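Local coordinates for uncharacterized protein (Capnocytophaga ochracea, PDB 4W9R) that is of unknown function but belongs to the putative esterase family of the alpha/beta-hydrolase clan and may hydrolyse ester bonds, at residues 318-323 with 333-338; 311-316 with 337-342; 254-259 with 297-302. All coordinates share one frame; numbering follows the deposited sequence.

Contact 1 (318-323 with 333-338); sequences FLAEYY and LKTYQK
A320 sits under the ring of Y336. This is a CH-pi contact: A320 CB lies 3.4 Å from the ring centroid of Y336, only 2° off the ring normal. The six ring carbons are therefore almost equally far from that one methyl group. The ring lies flat over it, not edge-on.

The next group of contacts centres on the methyl and CB of T335. T335 CB meets A320 CB at 3.8 Å, and T335 and A320 are the nearest pair along the two backbones. The T335 methyl, CG2, stands anti to the backbone N. This turns T335 CG2 towards A320 N, 3.7 Å away, and towards L319 CB at 4.0 Å. L319 and T335 meet at about a right angle.

The two segments belong to helices 314-325 and 329-339, which form an antiparallel alpha-hairpin. The axes of 318-323 and 333-338 approach to 8.2 Å, with an angle of 164° between their directions. The small A320 under the Y336 ring is consistent with so close an approach. It recalls the packing inside tetratricopeptide-like hairpins.

The polar atoms find their partners mostly outside the two segments. T335 OG1 touches the edge of the Y323 ring, 3.5 Å from Y323 CD2, and hydrogen-bonds to K331 O within its own helix. Y336 OH lies 3.3 Å from E321 CG, and the ring and carboxylate planes are 83° apart. That hydroxyl bonds to E324 and R356. The E321 carboxylate is held by Y285 and by a salt bridge to R356.

Contact 2 (311-316 with 337-342); sequences KTAMPN and QKAYTE
K311 and E342 meet through backbone and side chain. K311 O lies 3.4 Å from E342 CG. The two charged ends come close without touching: K311 NZ is 5.1 Å from E342 OE2, so any attraction is probably modest.

T312 turns its side chain away from 337-342, and its hydroxyl bonds to Y309 O. Its carbonyl still takes part, with T312 O 3.5 Å from E342 CG. The bend of the E342 chain at chi2 (66°) keeps the carboxylate on the K311 side while CG rests against both carbonyls. Cutting E342 back to an alanine would probably uncover the K311 and T312 carbonyls and leave the K311 ammonium without its nearby opposite charge.

A313 lies closest to E342 along the backbone. A313 N is 3.5 Å from E342 CB, and the A313 backbone is hydrogen-bonded to P343. A313 CB rests 3.2 Å from A339 O. That carbonyl accepts a bond from E342 N and closes a type I beta turn, A339 to E342. K338 O, one residue before the turn, takes a bond from T341 OG1 at 2.7 Å, the donor tilted 32° from the carbonyl plane.

N316 opposes A339, with N316 CB 3.6 Å from A339 CB. With its CG anti to the carbonyl carbon, N316 carries its amide past A339 to the start of the K338 chain, where ND2 meets CB and CG.

The contact joins the loop leading into helix 314-325, and the first part of that helix, to the last part of helix 329-339 and the turn there. M314, a selenomethionine, packs on helices 278-290 and 294-306, and P315 packs on 294-306. A339 also touches I353 of helix 350-362.

Contact 3 (254-259 with 297-302); sequences GIYEYL and LKKLAK
K299 NZ donates a hydrogen bond to E257 OE2 at 2.7 Å, as part of a salt bridge. The carboxylate receives it on the syn lone pair of OE2. Both chains bend to make the bond, E257 at chi2 (67°) and K299 at chi3 (-73°).

Below this bridge the K299 chain runs past the ring of Y256. K299 CB lies over one face of that ring in a CH-pi contact, 3.8 Å from its centroid and displaced toward CD2. E257 OE2 is at the edge of the same ring, in its plane. A water joins the far end of Y256 to the other helix. It is 3.1 Å from Y256 OH and donates to K299 O, also at 3.1 Å.

Y256 also meets the backbone of L300, the residue nearest it by CA position, with Y256 CD1 3.9 Å from L300 CA. Deeper in, L259 CD2 meets L300 CD1 at 3.8 Å, the two leucines at about a right angle.

The axes of 255-259 and 297-302 run in roughly the same direction, 32° apart. Helix 278-290 packs on L259 and L300, consistent with a bundle of successive helices after the alpha/beta part. The interface is thus graded: leucines and the tyrosine ring make the buried side, while the salt bridge on the more exposed side and the bridging water probably anchor the polar ends.

The three contacts lie in the helical region that follows the mixed sheet in the chain. Contact 3 comes first and closes a loop of 37 residues holding helix 278-290, so it ties helix 255-270 to helix 294-306. Contact 2 opens next, at 311, and closes at 342. Contact 1 is nested within it, and the two share Q337 and K338 on helix 329-339. Contact 3 does not cross either of them but precedes both in series. Helix 314-325 is the joint: F318 and Y322 pack on helix 294-306, and P315 meets A301 there. The contacts thus link four helices.

Contact 1 (318-323 with 333-338)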
# COMPACT_ATOMS: atom_id res chain seq x y z
N PHE B 318 10.78 -4.73 -41.18
CA PHE B 318 9.49 -4.07 -41.35
C PHE B 318 9.44 -3.32 -42.68
O PHE B 318 8.44 -3.38 -43.39
CB PHE B 318 9.22 -3.10 -40.20
CG PHE B 318 8.86 -3.77 -38.91
CD1 PHE B 318 8.53 -5.11 -38.87
CD2 PHE B 318 8.83 -3.05 -37.72
CE1 PHE B 318 8.19 -5.73 -37.68
CE2 PHE B 318 8.49 -3.66 -36.53
CZ PHE B 318 8.17 -5.00 -36.51
N LEU B 319 10.53 -2.63 -43.00
CA LEU B 319 10.61 -1.85 -44.23
C LEU B 319 10.60 -2.75 -45.46
O LEU B 319 9.96 -2.43 -46.46
CB LEU B 319 11.86 -0.97 -44.22
CG LEU B 319 12.00 0.05 -45.34
CD1 LEU B 319 10.85 1.05 -45.31
CD2 LEU B 319 13.34 0.77 -45.24
N ALA B 320 11.31 -3.87 -45.39
CA ALA B 320 11.36 -4.82 -46.49
C ALA B 320 9.99 -5.41 -46.76
O ALA B 320 9.60 -5.59 -47.92
CB ALA B 320 12.37 -5.92 -46.20
N GLU B 321 9.25 -5.72 -45.70
CA GLU B 321 7.90 -6.24 -45.84
C GLU B 321 6.99 -5.19 -46.47
O GLU B 321 6.12 -5.51 -47.27
CB GLU B 321 7.34 -6.68 -44.49
CG GLU B 321 7.75 -8.08 -44.07
CD GLU B 321 6.99 -8.58 -42.85
OE1 GLU B 321 6.40 -7.75 -42.13
OE2 GLU B 321 6.98 -9.81 -42.62
N TYR B 322 7.21 -3.92 -46.11
CA TYR B 322 6.43 -2.83 -46.66
C TYR B 322 6.61 -2.72 -48.17
O TYR B 322 5.65 -2.48 -48.90
CB TYR B 322 6.81 -1.50 -46.00
CG TYR B 322 6.30 -0.29 -46.75
CD1 TYR B 322 4.96 0.09 -46.66
CD2 TYR B 322 7.14 0.47 -47.55
CE1 TYR B 322 4.49 1.19 -47.35
CE2 TYR B 322 6.67 1.57 -48.24
CZ TYR B 322 5.34 1.93 -48.13
OH TYR B 322 4.87 3.02 -48.81
N TYR B 323 7.84 -2.88 -48.62
CA TYR B 323 8.14 -2.78 -50.05
C TYR B 323 7.46 -3.90 -50.83
O TYR B 323 7.03 -3.70 -51.96
CB TYR B 323 9.65 -2.80 -50.27
CG TYR B 323 10.31 -1.48 -49.95
CD1 TYR B 323 9.68 -0.28 -50.26
CD2 TYR B 323 11.56 -1.43 -49.33
CE1 TYR B 323 10.28 0.93 -49.97
CE2 TYR B 323 12.16 -0.22 -49.04
CZ TYR B 323 11.51 0.96 -49.36
OH TYR B 323 12.10 2.17 -49.07
N LEU B 333 14.21 -6.73 -51.71
CA LEU B 333 15.35 -7.64 -51.72
C LEU B 333 16.58 -6.97 -51.13
O LEU B 333 17.29 -7.56 -50.32
CB LEU B 333 15.64 -8.12 -53.14
CG LEU B 333 16.82 -9.08 -53.28
CD1 LEU B 333 16.56 -10.35 -52.49
CD2 LEU B 333 17.09 -9.39 -54.74
N LYS B 334 16.83 -5.73 -51.54
CA LYS B 334 17.96 -4.96 -51.04
C LYS B 334 17.84 -4.72 -49.54
O LYS B 334 18.83 -4.75 -48.81
CB LYS B 334 18.07 -3.63 -51.79
CG LYS B 334 19.24 -2.75 -51.36
CD LYS B 334 19.19 -1.40 -52.06
CE LYS B 334 20.33 -0.50 -51.61
NZ LYS B 334 21.66 -1.04 -51.99
N THR B 335 16.61 -4.50 -49.09
CA THR B 335 16.35 -4.19 -47.69
C THR B 335 16.42 -5.43 -46.80
O THR B 335 16.89 -5.37 -45.67
CB THR B 335 14.98 -3.51 -47.51
OG1 THR B 335 14.83 -2.48 -48.50
CG2 THR B 335 14.85 -2.90 -46.13
N TYR B 336 15.93 -6.56 -47.31
CA TYR B 336 16.04 -7.82 -46.59
C TYR B 336 17.50 -8.19 -46.36
O TYR B 336 17.89 -8.62 -45.28
CB TYR B 336 15.34 -8.95 -47.35
CG TYR B 336 13.87 -9.10 -47.03
CD1 TYR B 336 13.44 -9.35 -45.73
CD2 TYR B 336 12.91 -9.02 -48.03
CE1 TYR B 336 12.10 -9.49 -45.44
CE2 TYR B 336 11.56 -9.16 -47.75
CZ TYR B 336 11.16 -9.40 -46.45
OH TYR B 336 9.83 -9.55 -46.16
N GLN B 337 18.32 -8.01 -47.40
CA GLN B 337 19.75 -8.30 -47.32
C GLN B 337 20.43 -7.37 -46.31
O GLN B 337 21.45 -7.73 -45.72
CB GLN B 337 20.40 -8.16 -48.69
CG GLN B 337 19.96 -9.21 -49.70
CD GLN B 337 20.41 -8.90 -51.11
OE1 GLN B 337 20.85 -7.78 -51.40
NE2 GLN B 337 20.29 -9.88 -52.00
N LYS B 338 19.86 -6.18 -46.14
CA LYS B 338 20.40 -5.22 -45.19
C LYS B 338 20.03 -5.62 -43.76
O LYS B 338 20.79 -5.39 -42.82
CB LYS B 338 19.87 -3.82 -45.51
CG LYS B 338 20.83 -2.69 -45.19
CD LYS B 338 20.35 -1.37 -45.78
CE LYS B 338 21.39 -0.28 -45.62
NZ LYS B 338 20.95 1.00 -46.24

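Contact 2 (311-316 with 337-342)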
# COMPACT_ATOMS: atom_id res chain seq x y z
N LYS B 311 20.13 -1.28 -33.82
CA LYS B 311 21.13 -2.35 -33.86
C LYS B 311 20.50 -3.72 -34.07
O LYS B 311 21.18 -4.74 -33.99
CB LYS B 311 21.96 -2.34 -32.58
CG LYS B 311 22.85 -1.12 -32.43
CD LYS B 311 23.71 -0.92 -33.68
CE LYS B 311 24.52 0.36 -33.60
NZ LYS B 311 25.32 0.58 -34.84
N THR B 312 19.19 -3.74 -34.32
CA THR B 312 18.46 -4.98 -34.54
C THR B 312 17.95 -5.07 -35.97
O THR B 312 17.81 -4.06 -36.65
CB THR B 312 17.27 -5.13 -33.57
OG1 THR B 312 16.26 -4.17 -33.91
CG2 THR B 312 17.72 -4.91 -32.13
N ALA B 313 17.70 -6.29 -36.43
CA ALA B 313 17.22 -6.53 -37.79
C ALA B 313 15.79 -6.03 -38.02
O ALA B 313 15.32 -6.00 -39.16
CB ALA B 313 17.31 -8.01 -38.12
N MSE B 314 15.10 -5.65 -36.95
CA MSE B 314 13.68 -5.33 -37.02
C MSE B 314 13.30 -4.16 -37.95
O MSE B 314 12.37 -4.30 -38.74
CB MSE B 314 13.13 -5.06 -35.62
CG MSE B 314 11.62 -5.05 -35.56
SE MSE B 314 10.93 -4.99 -33.75
CE MSE B 314 11.26 -3.12 -33.39
N PRO B 315 13.99 -3.00 -37.84
CA PRO B 315 13.57 -1.87 -38.69
C PRO B 315 13.59 -2.17 -40.18
O PRO B 315 12.64 -1.81 -40.89
CB PRO B 315 14.60 -0.78 -38.35
CG PRO B 315 15.04 -1.10 -36.98
CD PRO B 315 15.07 -2.60 -36.92
N ASN B 316 14.64 -2.82 -40.66
CA ASN B 316 14.74 -3.14 -42.08
C ASN B 316 13.86 -4.32 -42.47
O ASN B 316 13.49 -4.46 -43.64
CB ASN B 316 16.20 -3.41 -42.46
CG ASN B 316 17.02 -2.15 -42.57
OD1 ASN B 316 16.52 -1.10 -42.99
ND2 ASN B 316 18.28 -2.22 -42.17
N GLN B 337 18.32 -8.01 -47.40
CA GLN B 337 19.75 -8.30 -47.32
C GLN B 337 20.43 -7.37 -46.31
O GLN B 337 21.45 -7.73 -45.72
CB GLN B 337 20.40 -8.16 -48.69
CG GLN B 337 19.96 -9.21 -49.70
CD GLN B 337 20.41 -8.90 -51.11
OE1 GLN B 337 20.85 -7.78 -51.40
NE2 GLN B 337 20.29 -9.88 -52.00
N LYS B 338 19.86 -6.18 -46.14
CA LYS B 338 20.40 -5.22 -45.19
C LYS B 338 20.03 -5.62 -43.76
O LYS B 338 20.79 -5.39 -42.82
CB LYS B 338 19.87 -3.82 -45.51
CG LYS B 338 20.83 -2.69 -45.19
CD LYS B 338 20.35 -1.37 -45.78
CE LYS B 338 21.39 -0.28 -45.62
NZ LYS B 338 20.95 1.00 -46.24
N ALA B 339 18.85 -6.22 -43.61
CA ALA B 339 18.37 -6.66 -42.31
C ALA B 339 19.14 -7.89 -41.83
O ALA B 339 19.32 -8.09 -40.63
CB ALA B 339 16.89 -6.96 -42.36
N TYR B 340 19.59 -8.70 -42.77
CA TYR B 340 20.29 -9.94 -42.46
C TYR B 340 21.62 -9.69 -41.76
O TYR B 340 22.15 -10.56 -41.06
CB TYR B 340 20.52 -10.75 -43.74
CG TYR B 340 21.09 -12.13 -43.51
CD1 TYR B 340 20.27 -13.19 -43.15
CD2 TYR B 340 22.45 -12.38 -43.67
CE1 TYR B 340 20.79 -14.46 -42.94
CE2 TYR B 340 22.98 -13.64 -43.46
CZ TYR B 340 22.14 -14.67 -43.10
OH TYR B 340 22.66 -15.93 -42.89
N THR B 341 22.16 -8.48 -41.93
CA THR B 341 23.45 -8.12 -41.36
C THR B 341 23.31 -7.63 -39.92
O THR B 341 24.30 -7.26 -39.28
CB THR B 341 24.16 -7.04 -42.19
OG1 THR B 341 23.39 -5.82 -42.14
CG2 THR B 341 24.31 -7.49 -43.64
N GLU B 342 22.09 -7.63 -39.41
CA GLU B 342 21.82 -7.16 -38.06
C GLU B 342 21.32 -8.31 -37.18
O GLU B 342 20.71 -9.26 -37.68
CB GLU B 342 20.79 -6.03 -38.09
CG GLU B 342 21.20 -4.76 -37.35
CD GLU B 342 22.39 -4.07 -37.97
OE1 GLU B 342 22.60 -4.21 -39.20
OE2 GLU B 342 23.13 -3.37 -37.24

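Contact 3 (254-259 with 297-302)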
# COMPACT_ATOMS: atom_id res chain seq x y z
N GLY B 254 -4.39 4.43 -39.54
CA GLY B 254 -3.85 5.23 -38.45
C GLY B 254 -3.43 4.42 -37.24
O GLY B 254 -3.51 4.89 -36.11
N ILE B 255 -2.96 3.20 -37.49
CA ILE B 255 -2.58 2.29 -36.41
C ILE B 255 -1.24 2.69 -35.79
O ILE B 255 -1.08 2.65 -34.57
CB ILE B 255 -2.51 0.84 -36.91
CG1 ILE B 255 -3.91 0.38 -37.33
CG2 ILE B 255 -1.94 -0.08 -35.84
CD1 ILE B 255 -4.00 -1.10 -37.60
N TYR B 256 -0.28 3.08 -36.63
CA TYR B 256 0.99 3.58 -36.13
C TYR B 256 0.79 4.81 -35.25
O TYR B 256 1.49 4.99 -34.25
CB TYR B 256 1.94 3.92 -37.29
CG TYR B 256 3.05 4.87 -36.88
CD1 TYR B 256 4.14 4.42 -36.16
CD2 TYR B 256 2.99 6.22 -37.21
CE1 TYR B 256 5.15 5.28 -35.78
CE2 TYR B 256 3.99 7.09 -36.84
CZ TYR B 256 5.08 6.62 -36.13
OH TYR B 256 6.08 7.48 -35.75
N GLU B 257 -0.17 5.64 -35.63
CA GLU B 257 -0.47 6.86 -34.90
C GLU B 257 -0.91 6.57 -33.47
O GLU B 257 -0.65 7.36 -32.56
CB GLU B 257 -1.55 7.67 -35.62
CG GLU B 257 -1.03 8.55 -36.75
CD GLU B 257 -0.48 7.76 -37.92
OE1 GLU B 257 -0.88 6.58 -38.09
OE2 GLU B 257 0.34 8.31 -38.68
N TYR B 258 -1.57 5.43 -33.27
CA TYR B 258 -1.99 5.03 -31.93
C TYR B 258 -0.78 4.82 -31.03
O TYR B 258 -0.74 5.31 -29.90
CB TYR B 258 -2.84 3.76 -31.98
CG TYR B 258 -3.45 3.37 -30.65
CD1 TYR B 258 -4.67 3.89 -30.24
CD2 TYR B 258 -2.80 2.49 -29.80
CE1 TYR B 258 -5.22 3.55 -29.03
CE2 TYR B 258 -3.34 2.13 -28.58
CZ TYR B 258 -4.56 2.67 -28.20
OH TYR B 258 -5.11 2.32 -26.99
N LEU B 259 0.21 4.09 -31.54
CA LEU B 259 1.43 3.83 -30.79
C LEU B 259 2.20 5.11 -30.52
O LEU B 259 2.69 5.33 -29.41
CB LEU B 259 2.32 2.83 -31.55
CG LEU B 259 3.68 2.53 -30.92
CD1 LEU B 259 3.52 1.81 -29.59
CD2 LEU B 259 4.55 1.71 -31.87
N LEU B 297 3.06 0.57 -41.42
CA LEU B 297 4.22 -0.31 -41.35
C LEU B 297 5.51 0.42 -41.72
O LEU B 297 6.55 0.22 -41.10
CB LEU B 297 4.02 -1.52 -42.27
CG LEU B 297 5.14 -2.57 -42.27
CD1 LEU B 297 5.37 -3.12 -40.87
CD2 LEU B 297 4.82 -3.69 -43.24
N LYS B 298 5.42 1.28 -42.73
CA LYS B 298 6.57 2.07 -43.16
C LYS B 298 7.00 3.05 -42.07
O LYS B 298 8.18 3.19 -41.77
CB LYS B 298 6.26 2.83 -44.45
CG LYS B 298 7.44 3.57 -45.05
CD LYS B 298 7.02 4.43 -46.23
CE LYS B 298 8.21 4.95 -47.01
NZ LYS B 298 9.11 5.79 -46.17
N LYS B 299 6.01 3.71 -41.47
CA LYS B 299 6.27 4.68 -40.41
C LYS B 299 6.71 3.99 -39.13
O LYS B 299 7.46 4.56 -38.33
CB LYS B 299 5.02 5.54 -40.16
CG LYS B 299 4.72 6.50 -41.30
CD LYS B 299 3.47 7.33 -41.03
CE LYS B 299 2.21 6.50 -41.16
NZ LYS B 299 0.98 7.35 -41.12
N LEU B 300 6.26 2.76 -38.93
CA LEU B 300 6.66 1.98 -37.76
C LEU B 300 8.12 1.58 -37.86
O LEU B 300 8.84 1.55 -36.86
CB LEU B 300 5.78 0.73 -37.61
CG LEU B 300 6.12 -0.22 -36.46
CD1 LEU B 300 6.00 0.49 -35.12
CD2 LEU B 300 5.24 -1.46 -36.50
N ALA B 301 8.56 1.26 -39.07
CA ALA B 301 9.94 0.85 -39.32
C ALA B 301 10.92 1.96 -38.97
O ALA B 301 11.95 1.71 -38.34
CB ALA B 301 10.11 0.42 -40.77
N LYS B 302 10.59 3.18 -39.37
CA LYS B 302 11.47 4.32 -39.13
C LYS B 302 11.40 4.75 -37.67
O LYS B 302 12.36 5.29 -37.12
CB LYS B 302 11.12 5.49 -40.05
CG LYS B 302 12.23 6.52 -40.19
CD LYS B 302 11.99 7.45 -41.36
CE LYS B 302 13.17 8.40 -41.57
NZ LYS B 302 12.98 9.28 -42.76
O HOH W 1 8.13 7.54 -38.08